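Prepilin-like protein (Thermus thermophilus, PDB 6QVF) is a type IV pilin associated with natural competence that probably acts as a DNA receptor at the pilus tip during DNA uptake. Local coordinates at residues A44-D49 with N54-Y59; Y63-S66 with R70-P73; E23-E28 with G93-F98; F58-Y63 with R136-Y141. All blocks are in the same frame, centred on the assembly; numbering follows the deposited sequence.

Contact 1: residues A44-D49 with N54-Y59; sequences APLDPD and NWRSFY
With CG set opposite its own carbonyl carbon (chi1 -72°), Trp55 swings its indole across Pro45, while Arg56, whose CG lies opposite the backbone N (chi1 -173°) and whose chain bends at chi3, brings its guanidinium to Leu46. The Pro45 ring leans over one face of the indole: Pro45 CD sits 3.9 Å from the centroid of the six-membered ring of Trp55, a CH-pi contact, and the proline N also lies above that face. Trp55 NE1 is hydrogen-bonded to Pro51 O in the turn between the strands. Leu46 CD2 lies over one face of the Arg56 guanidinium, toward its rim, 3.4 Å from Arg56 NH1, and Leu46 CD1 rests 3.8 Å from Asn54 CB. Both strands belong to a beta hairpin, 44-45 against 55-58. Ala44 and Arg56 form its hydrogen-bonded pair, Arg56 N giving a 2.7 Å bond to Ala44 O and Ala44 N returning one to Arg56 O. Past the non-hydrogen-bonded Pro45-Trp55 pair, Leu46 N donates to Asn54 O at 3.0 Å, and a water joins the same oxygen to Asp47 N. Were Trp55 an alanine, the Pro45 ring would probably lose its aromatic partner and Pro51 O the indole N-H. At the Pro45-Trp55 pair the link is carried by the proline ring over the indole face, and apolar carbon, not an opposite charge, meets the Arg56 guanidinium within this surface hairpin.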
loop_
_atom_site.group_PDB
_atom_site.type_symbol
_atom_site.label_atom_id
_atom_site.label_comp_id
_atom_site.label_asym_id
_atom_site.label_seq_id
_atom_site.Cartn_x
_atom_site.Cartn_y
_atom_site.Cartn_z
ATOM N N ALA B 44 3.695 0.363 28.633
ATOM C CA ALA B 44 5.003 -0.000 29.137
ATOM C C ALA B 44 5.441 1.036 30.163
ATOM O O ALA B 44 5.225 2.233 29.982
ATOM C CB ALA B 44 6.012 -0.085 28.025
ATOM N N PRO B 45 6.098 0.611 31.266
ATOM C CA PRO B 45 6.602 1.572 32.242
ATOM C C PRO B 45 7.793 2.344 31.665
ATOM O O PRO B 45 8.606 1.759 30.943
ATOM C CB PRO B 45 6.985 0.666 33.417
ATOM C CG PRO B 45 7.375 -0.647 32.758
ATOM C CD PRO B 45 6.430 -0.777 31.584
ATOM N N LEU B 46 7.885 3.645 31.984
ATOM C CA LEU B 46 9.040 4.442 31.512
ATOM C C LEU B 46 10.347 3.908 32.108
ATOM O O LEU B 46 11.396 3.901 31.438
ATOM C CB LEU B 46 8.856 5.904 31.900
ATOM C CG LEU B 46 7.745 6.647 31.170
ATOM C CD1 LEU B 46 7.734 8.103 31.565
ATOM C CD2 LEU B 46 7.867 6.512 29.645
ATOM N N ASP B 47 10.273 3.447 33.359
ATOM C CA ASP B 47 11.396 2.839 34.055
ATOM C C ASP B 47 11.060 1.377 34.349
ATOM O O ASP B 47 10.115 1.084 35.078
ATOM C CB ASP B 47 11.696 3.639 35.322
ATOM C CG ASP B 47 12.778 3.061 36.231
ATOM O OD1 ASP B 47 13.372 1.994 35.880
ATOM O OD2 ASP B 47 13.066 3.727 37.261
ATOM N N PRO B 48 11.816 0.426 33.762
ATOM C CA PRO B 48 11.546 -1.003 33.947
ATOM C C PRO B 48 11.728 -1.533 35.378
ATOM O O PRO B 48 11.433 -2.682 35.627
ATOM C CB PRO B 48 12.574 -1.709 33.039
ATOM C CG PRO B 48 13.669 -0.678 32.826
ATOM C CD PRO B 48 12.999 0.681 32.931
ATOM N N ASP B 49 12.228 -0.697 36.290
ATOM C CA ASP B 49 12.366 -1.090 37.686
ATOM C C ASP B 49 11.304 -0.399 38.555
ATOM O O ASP B 49 11.236 -0.640 39.761
ATOM C CB ASP B 49 13.751 -0.728 38.215
ATOM C CG ASP B 49 14.874 -1.496 37.553
ATOM O OD1 ASP B 49 14.593 -2.519 36.917
ATOM O OD2 ASP B 49 16.043 -1.067 37.703
ATOM N N ASN B 54 5.443 6.706 35.921
ATOM C CA ASN B 54 4.658 6.905 34.685
ATOM C C ASN B 54 4.938 5.803 33.654
ATOM O O ASN B 54 5.948 5.093 33.687
ATOM C CB ASN B 54 4.876 8.305 34.116
ATOM C CG ASN B 54 4.259 9.373 34.993
ATOM O OD1 ASN B 54 3.140 9.211 35.493
ATOM N ND2 ASN B 54 4.965 10.470 35.180
ATOM N N TRP B 55 4.008 5.701 32.698
ATOM C CA TRP B 55 4.034 4.693 31.676
ATOM C C TRP B 55 3.896 5.376 30.319
ATOM O O TRP B 55 3.355 6.457 30.206
ATOM C CB TRP B 55 2.860 3.712 31.854
ATOM C CG TRP B 55 2.987 2.776 33.023
ATOM C CD1 TRP B 55 3.190 3.107 34.335
ATOM C CD2 TRP B 55 2.998 1.334 32.967
ATOM N NE1 TRP B 55 3.306 1.971 35.088
ATOM C CE2 TRP B 55 3.196 0.870 34.286
ATOM C CE3 TRP B 55 2.820 0.389 31.946
ATOM C CZ2 TRP B 55 3.244 -0.485 34.599
ATOM C CZ3 TRP B 55 2.897 -0.947 32.254
ATOM C CH2 TRP B 55 3.073 -1.378 33.568
ATOM N N ARG B 56 4.357 4.682 29.288
ATOM C CA ARG B 56 4.034 5.086 27.919
ATOM C C ARG B 56 2.802 4.288 27.450
ATOM O O ARG B 56 2.657 3.113 27.787
ATOM C CB ARG B 56 5.261 4.855 27.036
ATOM C CG ARG B 56 5.095 5.392 25.614
ATOM C CD ARG B 56 6.439 5.407 24.920
ATOM N NE ARG B 56 7.260 6.503 25.441
ATOM C CZ ARG B 56 8.391 6.405 26.129
ATOM N NH1 ARG B 56 8.834 5.252 26.609
ATOM N NH2 ARG B 56 9.074 7.509 26.356
ATOM N N SER B 57 1.949 4.968 26.675
ATOM C CA SER B 57 0.760 4.448 26.063
ATOM C C SER B 57 0.894 4.640 24.562
ATOM O O SER B 57 1.150 5.765 24.087
ATOM C CB SER B 57 -0.455 5.154 26.587
ATOM O OG SER B 57 -1.673 4.663 26.015
ATOM N N PHE B 58 0.700 3.542 23.817
ATOM C CA PHE B 58 0.799 3.596 22.354
ATOM C C PHE B 58 -0.587 3.536 21.712
ATOM O O PHE B 58 -1.315 2.582 21.913
ATOM C CB PHE B 58 1.628 2.427 21.820
ATOM C CG PHE B 58 3.045 2.395 22.318
ATOM C CD1 PHE B 58 3.985 3.226 21.766
ATOM C CD2 PHE B 58 3.441 1.569 23.358
ATOM C CE1 PHE B 58 5.292 3.214 22.198
ATOM C CE2 PHE B 58 4.755 1.578 23.804
ATOM C CZ PHE B 58 5.670 2.408 23.224
ATOM N N TYR B 59 -0.899 4.547 20.914
ATOM C CA TYR B 59 -2.157 4.549 20.184
ATOM C C TYR B 59 -2.214 3.369 19.201
ATOM O O TYR B 59 -3.302 3.018 18.750
ATOM C CB TYR B 59 -2.380 5.881 19.469
ATOM C CG TYR B 59 -2.896 6.982 20.357
ATOM C CD1 TYR B 59 -2.113 7.496 21.377
ATOM C CD2 TYR B 59 -4.197 7.422 20.269
ATOM C CE1 TYR B 59 -2.580 8.504 22.211
ATOM C CE2 TYR B 59 -4.674 8.449 21.075
ATOM C CZ TYR B 59 -3.875 8.965 22.082
ATOM O OH TYR B 59 -4.344 9.944 22.921
HETATM O O HOH W 1 8.072 3.954 35.212
#

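Contact 2: residues Y63-S66 with R70-P73; sequences YYFS and RVAP
Phe65 and Pro73 meet ring against ring: Pro73 CB stands over the centre of one face of the phenyl ring, 3.8 Å from the Phe65 centroid and 14° off its normal, a close CH-pi contact. Pro73 CA comes to the same face near the rim, 3.6 Å from Phe65 CE1. The opposite face is covered by Tyr64, whose CD2 lies over the centre, so the phenylalanine is clamped between its helical neighbour and the returning loop. The Phe65 side chain has CG opposite the carbonyl carbon (chi1 -72°), which sends the ring along the path of residues 71-73. One backbone bond sets this path, Val71 N to Phe65 O at 2.9 Å and 161°, and Arg70 CA adds a CA-H...O contact of 3.2 Å to Phe65 O. Further out, Val71 CG1 skirts the ring at 4.3 Å from Phe65 CD1, and the aliphatic part of Arg70 passes Ser66, whose hydroxyl bonds back to Asp62 O. Replacing Phe65 with an alanine would probably open a gap between Tyr64 and Pro73, leaving the proline free to shift. The contact turns the chain back at the C-terminal end of helix 59-66, at the start of the long loop toward strand 92-97; Gln77 and Leu85 of that loop also touch Phe65, while Arg162 and Pro163 of a later loop touch Val71.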
loop_
_atom_site.group_PDB
_atom_site.type_symbol
_atom_site.label_atom_id
_atom_site.label_comp_id
_atom_site.label_asym_id
_atom_site.label_seq_id
_atom_site.Cartn_x
_atom_site.Cartn_y
_atom_site.Cartn_z
ATOM N N TYR B 63 -5.711 1.594 17.884
ATOM C CA TYR B 63 -6.152 1.460 16.485
ATOM C C TYR B 63 -6.179 -0.018 16.075
ATOM O O TYR B 63 -7.114 -0.444 15.360
ATOM C CB TYR B 63 -5.260 2.267 15.542
ATOM C CG TYR B 63 -5.583 3.743 15.573
ATOM C CD1 TYR B 63 -6.720 4.225 14.955
ATOM C CD2 TYR B 63 -4.737 4.660 16.184
ATOM C CE1 TYR B 63 -7.059 5.561 15.012
ATOM C CE2 TYR B 63 -5.051 6.000 16.224
ATOM C CZ TYR B 63 -6.205 6.457 15.628
ATOM O OH TYR B 63 -6.492 7.790 15.672
ATOM N N TYR B 64 -5.150 -0.785 16.447
ATOM C CA TYR B 64 -5.046 -2.195 16.068
ATOM C C TYR B 64 -6.277 -2.976 16.543
ATOM O O TYR B 64 -6.862 -3.716 15.752
ATOM C CB TYR B 64 -3.766 -2.836 16.603
ATOM C CG TYR B 64 -3.636 -4.285 16.207
ATOM C CD1 TYR B 64 -3.229 -4.660 14.943
ATOM C CD2 TYR B 64 -4.023 -5.302 17.072
ATOM C CE1 TYR B 64 -3.183 -5.987 14.543
ATOM C CE2 TYR B 64 -3.980 -6.627 16.674
ATOM C CZ TYR B 64 -3.567 -6.979 15.412
ATOM O OH TYR B 64 -3.600 -8.291 15.004
ATOM N N PHE B 65 -6.667 -2.813 17.809
ATOM C CA PHE B 65 -7.761 -3.576 18.361
ATOM C C PHE B 65 -9.140 -2.934 18.120
ATOM O O PHE B 65 -10.170 -3.633 18.302
ATOM C CB PHE B 65 -7.533 -3.844 19.851
ATOM C CG PHE B 65 -6.446 -4.859 20.080
ATOM C CD1 PHE B 65 -6.656 -6.200 19.806
ATOM C CD2 PHE B 65 -5.218 -4.477 20.594
ATOM C CE1 PHE B 65 -5.661 -7.138 20.028
ATOM C CE2 PHE B 65 -4.233 -5.417 20.800
ATOM C CZ PHE B 65 -4.444 -6.739 20.526
ATOM N N SER B 66 -9.212 -1.661 17.716
ATOM C CA SER B 66 -10.508 -1.003 17.554
ATOM C C SER B 66 -10.995 -1.000 16.113
ATOM O O SER B 66 -12.155 -0.771 15.906
ATOM C CB SER B 66 -10.487 0.416 18.043
ATOM O OG SER B 66 -10.091 0.473 19.416
ATOM N N ARG B 70 -14.092 -3.498 17.104
ATOM C CA ARG B 70 -13.417 -3.665 18.386
ATOM C C ARG B 70 -13.349 -5.153 18.742
ATOM O O ARG B 70 -14.379 -5.894 18.719
ATOM C CB ARG B 70 -14.157 -2.891 19.479
ATOM C CG ARG B 70 -14.138 -1.387 19.299
ATOM C CD ARG B 70 -14.925 -0.681 20.385
ATOM N NE ARG B 70 -14.570 -1.088 21.727
ATOM C CZ ARG B 70 -15.304 -0.811 22.802
ATOM N NH1 ARG B 70 -16.356 -0.041 22.679
ATOM N NH2 ARG B 70 -15.003 -1.301 23.983
ATOM N N VAL B 71 -12.132 -5.587 19.052
ATOM C CA VAL B 71 -11.776 -6.948 19.456
ATOM C C VAL B 71 -11.021 -6.823 20.781
ATOM O O VAL B 71 -10.173 -5.937 20.937
ATOM C CB VAL B 71 -10.855 -7.543 18.365
ATOM C CG1 VAL B 71 -10.016 -8.690 18.863
ATOM C CG2 VAL B 71 -11.651 -7.896 17.129
ATOM N N ALA B 72 -11.331 -7.683 21.749
ATOM C CA ALA B 72 -10.605 -7.707 23.014
ATOM C C ALA B 72 -9.161 -8.155 22.805
ATOM O O ALA B 72 -8.891 -9.169 22.176
ATOM C CB ALA B 72 -11.301 -8.595 24.012
ATOM N N PRO B 73 -8.174 -7.435 23.376
ATOM C CA PRO B 73 -6.805 -7.936 23.376
ATOM C C PRO B 73 -6.676 -9.135 24.332
ATOM O O PRO B 73 -7.646 -9.473 25.054
ATOM C CB PRO B 73 -5.953 -6.778 23.929
ATOM C CG PRO B 73 -6.870 -5.595 23.911
ATOM C CD PRO B 73 -8.295 -6.118 24.003
#

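Contact 3: residues E23-E28 with G93-F98; sequences ERRSAE and GTETIF
The carboxylate of Glu95 meets two guanidinium groups, that of Arg24 at the edge and near its plane, that of Arg25 side-on; one water lies in plane at the Arg24 edge and over a face of the Arg25 group. In this type IV pilin the long N-terminal helix packs across the antiparallel sheet, and a salt-bridge network ties helix segment 23-28 to outermost strand 93-97; the axes of these short segments approach to 12.2 Å, their directions 136° apart, a gap bridged by long charged side chains. Arg24 NH2 donates to Glu95 OE1 at 2.9 Å, on the syn side of the carboxylate, the two planes being 36° apart. Arg25 NE and NH2 both grip the other oxygen, Glu95 OE2, each at 3.0 Å, the Arg25 guanidinium plane being turned 75° from the carboxylate. Glu28 OE2 lies 3.3 Å from Arg25 NH1 and would help offset the arginines' charge. Trp104 on strand 100-108 adds a cation-pi contact to Arg25, and Gln20 OE1 is hydrogen-bonded to Arg24 NH1. Ile97 CD1 touches the guanidinium edge of Arg24 beside Glu95. The water bridges the two sides, accepting from Arg24 NE at 2.6 Å and donating to Glu95 OE2 at 2.8 Å.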
loop_
_atom_site.group_PDB
_atom_site.type_symbol
_atom_site.label_atom_id
_atom_site.label_comp_id
_atom_site.label_asym_id
_atom_site.label_seq_id
_atom_site.Cartn_x
_atom_site.Cartn_y
_atom_site.Cartn_z
ATOM N N GLU B 23 -0.055 10.651 5.607
ATOM C CA GLU B 23 0.932 11.063 6.640
ATOM C C GLU B 23 0.193 11.331 7.954
ATOM O O GLU B 23 0.643 10.894 9.044
ATOM C CB GLU B 23 1.665 12.330 6.179
ATOM C CG GLU B 23 2.748 12.095 5.144
ATOM C CD GLU B 23 3.409 13.325 4.535
ATOM O OE1 GLU B 23 2.805 14.448 4.554
ATOM O OE2 GLU B 23 4.547 13.145 4.054
ATOM N N ARG B 24 -0.932 12.029 7.889
ATOM C CA ARG B 24 -1.615 12.427 9.124
ATOM C C ARG B 24 -2.198 11.194 9.817
ATOM O O ARG B 24 -2.053 11.043 11.043
ATOM C CB ARG B 24 -2.694 13.464 8.871
ATOM C CG ARG B 24 -2.114 14.874 8.868
ATOM C CD ARG B 24 -3.155 15.957 9.026
ATOM N NE ARG B 24 -4.127 15.889 7.947
ATOM C CZ ARG B 24 -3.946 16.437 6.767
ATOM N NH1 ARG B 24 -2.865 17.180 6.549
ATOM N NH2 ARG B 24 -4.825 16.200 5.812
ATOM N N ARG B 25 -2.807 10.281 9.047
ATOM C CA ARG B 25 -3.406 9.107 9.669
ATOM C C ARG B 25 -2.338 8.117 10.155
ATOM O O ARG B 25 -2.485 7.511 11.227
ATOM C CB ARG B 25 -4.415 8.460 8.714
ATOM C CG ARG B 25 -5.539 9.417 8.363
ATOM C CD ARG B 25 -6.372 9.855 9.554
ATOM N NE ARG B 25 -7.310 10.927 9.279
ATOM C CZ ARG B 25 -8.140 11.464 10.185
ATOM N NH1 ARG B 25 -8.149 11.047 11.454
ATOM N NH2 ARG B 25 -8.996 12.404 9.791
ATOM N N SER B 26 -1.213 7.980 9.441
ATOM C CA SER B 26 -0.121 7.092 9.895
ATOM C C SER B 26 0.508 7.639 11.174
ATOM O O SER B 26 0.856 6.882 12.064
ATOM C CB SER B 26 0.963 6.941 8.831
ATOM O OG SER B 26 0.418 6.341 7.672
ATOM N N ALA B 27 0.640 8.965 11.266
ATOM C CA ALA B 27 1.191 9.573 12.490
ATOM C C ALA B 27 0.305 9.277 13.703
ATOM O O ALA B 27 0.803 9.095 14.811
ATOM C CB ALA B 27 1.388 11.062 12.318
ATOM N N GLU B 28 -0.998 9.239 13.520
ATOM C CA GLU B 28 -1.936 8.884 14.589
ATOM C C GLU B 28 -1.681 7.466 15.094
ATOM O O GLU B 28 -1.676 7.221 16.275
ATOM C CB GLU B 28 -3.365 9.009 14.107
ATOM C CG GLU B 28 -3.668 10.451 13.747
ATOM C CD GLU B 28 -4.829 11.027 14.487
ATOM O OE1 GLU B 28 -4.646 11.246 15.708
ATOM O OE2 GLU B 28 -5.905 11.225 13.852
ATOM N N GLY B 93 -12.881 7.423 7.075
ATOM C CA GLY B 93 -13.587 8.629 6.744
ATOM C C GLY B 93 -13.158 9.193 5.405
ATOM O O GLY B 93 -12.564 8.473 4.586
ATOM N N THR B 94 -13.536 10.448 5.174
ATOM C CA THR B 94 -13.206 11.134 3.948
ATOM C C THR B 94 -12.762 12.542 4.294
ATOM O O THR B 94 -13.452 13.252 5.036
ATOM C CB THR B 94 -14.343 11.124 2.918
ATOM O OG1 THR B 94 -14.728 9.786 2.575
ATOM C CG2 THR B 94 -13.933 11.855 1.660
ATOM N N GLU B 95 -11.561 12.908 3.835
ATOM C CA GLU B 95 -11.079 14.273 4.013
ATOM C C GLU B 95 -11.093 14.955 2.643
ATOM O O GLU B 95 -10.711 14.374 1.646
ATOM C CB GLU B 95 -9.657 14.317 4.577
ATOM C CG GLU B 95 -9.465 13.813 5.986
ATOM C CD GLU B 95 -8.056 14.061 6.528
ATOM O OE1 GLU B 95 -7.469 15.097 6.172
ATOM O OE2 GLU B 95 -7.543 13.200 7.304
ATOM N N THR B 96 -11.461 16.222 2.591
ATOM C CA THR B 96 -11.353 16.962 1.316
ATOM C C THR B 96 -10.216 17.980 1.415
ATOM O O THR B 96 -10.234 18.837 2.279
ATOM C CB THR B 96 -12.673 17.644 0.956
ATOM O OG1 THR B 96 -13.653 16.599 0.920
ATOM C CG2 THR B 96 -12.607 18.382 -0.364
ATOM N N ILE B 97 -9.251 17.841 0.509
ATOM C CA ILE B 97 -7.997 18.584 0.432
ATOM C C ILE B 97 -8.012 19.348 -0.894
ATOM O O ILE B 97 -7.988 18.741 -1.967
ATOM C CB ILE B 97 -6.784 17.633 0.480
ATOM C CG1 ILE B 97 -6.839 16.666 1.669
ATOM C CG2 ILE B 97 -5.467 18.406 0.425
ATOM C CD1 ILE B 97 -6.941 17.316 3.013
ATOM N N PHE B 98 -8.139 20.666 -0.804
ATOM C CA PHE B 98 -8.215 21.551 -1.999
ATOM C C PHE B 98 -9.193 20.977 -3.031
ATOM O O PHE B 98 -8.868 20.873 -4.227
ATOM C CB PHE B 98 -6.822 21.742 -2.605
ATOM C CG PHE B 98 -5.833 22.386 -1.664
ATOM C CD1 PHE B 98 -6.116 23.619 -1.091
ATOM C CD2 PHE B 98 -4.651 21.746 -1.307
ATOM C CE1 PHE B 98 -5.214 24.220 -0.227
ATOM C CE2 PHE B 98 -3.757 22.350 -0.430
ATOM C CZ PHE B 98 -4.045 23.582 0.113
HETATM O O HOH W 2 -5.822 14.313 9.235
#

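Contact 4: residues F58-Y63 with R136-Y141; sequences FYFVDY and RRVTCY
Phe60 lays one face of its ring over the backbone of Cys140, with Cys140 CA 4.0 Å from the Phe60 centroid and 18° off the ring normal, a CH-pi contact displaced toward the rim. The cysteine CB adds to this, 3.8 Å from Phe60 CE1, and the backbone N of Cys140 comes within 3.5 Å of Phe60 CZ. At the ring edge, near its plane, lies Val138 O, 3.8 Å from Phe60 CE2. The Val138 side chain contributes more loosely, its CG1 4.3 Å from the same Phe60 CE2. Phe60 reaches this position because CG stands opposite the backbone N (chi1 179°), carrying the ring out from helix 59-63 toward the end of strand 136-139. No hydrogen bond crosses between the two segments, which meet through ring carbons, aliphatic carbons and peptide groups. The partner is the outermost strand, within this chain, of the four-stranded antiparallel sheet of this type IV pilin, at the point where the chain leaves it. There Thr139 OG1 accepts from Tyr141 N at 3.2 Å, an ST turn that bends the backbone around Cys140. The cysteine is itself fixed by a disulfide to Cys155. Val118 of strand 117-125 also touches Phe60, and Leu30 of the long N-terminal helix packs on Val138. Earlier in the strand, Arg136 and Arg137 pair antiparallel with a strand of the second subunit, which carries the sheet across the interface.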
loop_
_atom_site.group_PDB
_atom_site.type_symbol
_atom_site.label_atom_id
_atom_site.label_comp_id
_atom_site.label_asym_id
_atom_site.label_seq_id
_atom_site.Cartn_x
_atom_site.Cartn_y
_atom_site.Cartn_z
ATOM N N PHE B 58 0.700 3.542 23.817
ATOM C CA PHE B 58 0.799 3.596 22.354
ATOM C C PHE B 58 -0.587 3.536 21.712
ATOM O O PHE B 58 -1.315 2.582 21.913
ATOM C CB PHE B 58 1.628 2.427 21.820
ATOM C CG PHE B 58 3.045 2.395 22.318
ATOM C CD1 PHE B 58 3.985 3.226 21.766
ATOM C CD2 PHE B 58 3.441 1.569 23.358
ATOM C CE1 PHE B 58 5.292 3.214 22.198
ATOM C CE2 PHE B 58 4.755 1.578 23.804
ATOM C CZ PHE B 58 5.670 2.408 23.224
ATOM N N TYR B 59 -0.899 4.547 20.914
ATOM C CA TYR B 59 -2.157 4.549 20.184
ATOM C C TYR B 59 -2.214 3.369 19.201
ATOM O O TYR B 59 -3.302 3.018 18.750
ATOM C CB TYR B 59 -2.380 5.881 19.469
ATOM C CG TYR B 59 -2.896 6.982 20.357
ATOM C CD1 TYR B 59 -2.113 7.496 21.377
ATOM C CD2 TYR B 59 -4.197 7.422 20.269
ATOM C CE1 TYR B 59 -2.580 8.504 22.211
ATOM C CE2 TYR B 59 -4.674 8.449 21.075
ATOM C CZ TYR B 59 -3.875 8.965 22.082
ATOM O OH TYR B 59 -4.344 9.944 22.921
ATOM N N PHE B 60 -1.055 2.842 18.817
ATOM C CA PHE B 60 -1.010 1.660 17.951
ATOM C C PHE B 60 -1.996 0.606 18.475
ATOM O O PHE B 60 -2.736 -0.038 17.712
ATOM C CB PHE B 60 0.410 1.117 17.860
ATOM C CG PHE B 60 0.518 -0.104 16.996
ATOM C CD1 PHE B 60 0.191 -1.360 17.494
ATOM C CD2 PHE B 60 0.877 0.033 15.670
ATOM C CE1 PHE B 60 0.234 -2.473 16.662
ATOM C CE2 PHE B 60 0.973 -1.101 14.863
ATOM C CZ PHE B 60 0.641 -2.330 15.357
ATOM N N VAL B 61 -1.966 0.388 19.789
ATOM C CA VAL B 61 -2.826 -0.640 20.406
ATOM C C VAL B 61 -4.300 -0.315 20.192
ATOM O O VAL B 61 -5.098 -1.194 19.838
ATOM C CB VAL B 61 -2.501 -0.783 21.903
ATOM C CG1 VAL B 61 -3.396 -1.799 22.603
ATOM C CG2 VAL B 61 -1.039 -1.117 22.118
ATOM N N ASP B 62 -4.681 0.940 20.435
ATOM C CA ASP B 62 -6.044 1.370 20.283
ATOM C C ASP B 62 -6.514 1.165 18.843
ATOM O O ASP B 62 -7.581 0.594 18.611
ATOM C CB ASP B 62 -6.232 2.815 20.725
ATOM C CG ASP B 62 -5.782 2.964 22.166
ATOM O OD1 ASP B 62 -6.555 2.564 23.051
ATOM O OD2 ASP B 62 -4.620 3.392 22.374
ATOM N N TYR B 63 -5.711 1.594 17.884
ATOM C CA TYR B 63 -6.152 1.460 16.485
ATOM C C TYR B 63 -6.179 -0.018 16.075
ATOM O O TYR B 63 -7.114 -0.444 15.360
ATOM C CB TYR B 63 -5.260 2.267 15.542
ATOM C CG TYR B 63 -5.583 3.743 15.573
ATOM C CD1 TYR B 63 -6.720 4.225 14.955
ATOM C CD2 TYR B 63 -4.737 4.660 16.184
ATOM C CE1 TYR B 63 -7.059 5.561 15.012
ATOM C CE2 TYR B 63 -5.051 6.000 16.224
ATOM C CZ TYR B 63 -6.205 6.457 15.628
ATOM O OH TYR B 63 -6.492 7.790 15.672
ATOM N N ARG B 136 0.311 2.601 3.620
ATOM C CA ARG B 136 1.446 2.437 4.476
ATOM C C ARG B 136 1.162 1.277 5.428
ATOM O O ARG B 136 0.065 1.161 5.959
ATOM C CB ARG B 136 1.767 3.727 5.249
ATOM C CG ARG B 136 2.959 3.584 6.176
ATOM C CD ARG B 136 3.530 4.892 6.717
ATOM N NE ARG B 136 4.644 4.624 7.623
ATOM C CZ ARG B 136 5.148 5.501 8.457
ATOM N NH1 ARG B 136 4.682 6.750 8.421
ATOM N NH2 ARG B 136 6.039 5.087 9.367
ATOM N N ARG B 137 2.179 0.452 5.616
ATOM C CA ARG B 137 2.140 -0.702 6.532
ATOM C C ARG B 137 2.986 -0.375 7.759
ATOM O O ARG B 137 4.182 -0.155 7.621
ATOM C CB ARG B 137 2.704 -1.942 5.847
ATOM C CG ARG B 137 2.627 -3.213 6.666
ATOM C CD ARG B 137 3.099 -4.418 5.889
ATOM N NE ARG B 137 2.925 -5.708 6.593
ATOM C CZ ARG B 137 3.862 -6.297 7.315
ATOM N NH1 ARG B 137 5.046 -5.723 7.453
ATOM N NH2 ARG B 137 3.608 -7.497 7.835
ATOM N N VAL B 138 2.348 -0.383 8.921
ATOM C CA VAL B 138 2.984 -0.038 10.176
ATOM C C VAL B 138 2.947 -1.274 11.071
ATOM O O VAL B 138 1.879 -1.855 11.250
ATOM C CB VAL B 138 2.263 1.150 10.849
ATOM C CG1 VAL B 138 2.979 1.550 12.108
ATOM C CG2 VAL B 138 2.144 2.374 9.930
ATOM N N THR B 139 4.064 -1.620 11.689
ATOM C CA THR B 139 4.090 -2.699 12.638
ATOM C C THR B 139 4.361 -2.165 14.029
ATOM O O THR B 139 4.795 -1.028 14.247
ATOM C CB THR B 139 5.088 -3.808 12.304
ATOM O OG1 THR B 139 6.399 -3.385 12.690
ATOM C CG2 THR B 139 5.080 -4.171 10.836
ATOM N N CYS B 140 4.088 -3.031 14.998
ATOM C CA CYS B 140 4.297 -2.701 16.379
ATOM C C CYS B 140 5.764 -2.408 16.659
ATOM O O CYS B 140 6.059 -1.739 17.625
ATOM C CB CYS B 140 3.744 -3.798 17.293
ATOM S SG CYS B 140 4.407 -5.443 16.926
ATOM N N TYR B 141 6.670 -2.886 15.816
ATOM C CA TYR B 141 8.066 -2.670 15.964
ATOM C C TYR B 141 8.480 -1.255 15.561
ATOM O O TYR B 141 9.629 -0.846 15.816
ATOM C CB TYR B 141 8.873 -3.698 15.177
ATOM C CG TYR B 141 8.692 -5.106 15.697
ATOM C CD1 TYR B 141 9.328 -5.486 16.855
ATOM C CD2 TYR B 141 7.801 -5.998 15.121
ATOM C CE1 TYR B 141 9.176 -6.754 17.378
ATOM C CE2 TYR B 141 7.620 -7.273 15.644
ATOM C CZ TYR B 141 8.308 -7.648 16.783
ATOM O OH TYR B 141 8.155 -8.899 17.321
#

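In the fold
From the N terminus, the long helix 2-30 supplies residues 23-28, the first half of contact 3, which closes only when strand 92-97 arrives. Inside that loop contact 1 comes first along the chain, joining hairpin strands 44-45 and 55-58, the latter leading straight into helix 59-66. Contact 2 follows in series, folding the next loop back on that helix, and is nested in contact 3 as well. Contact 4 begins on residues 58-63, overlapping both, but ends at 136-141, so it crosses contact 3. Contacts 3 and 4 tie the N-terminal and short helices to outer strands 92-97 and 131-139, respectively, of the four-stranded sheet; Glu28 O packs against Tyr59 and Tyr63 between them.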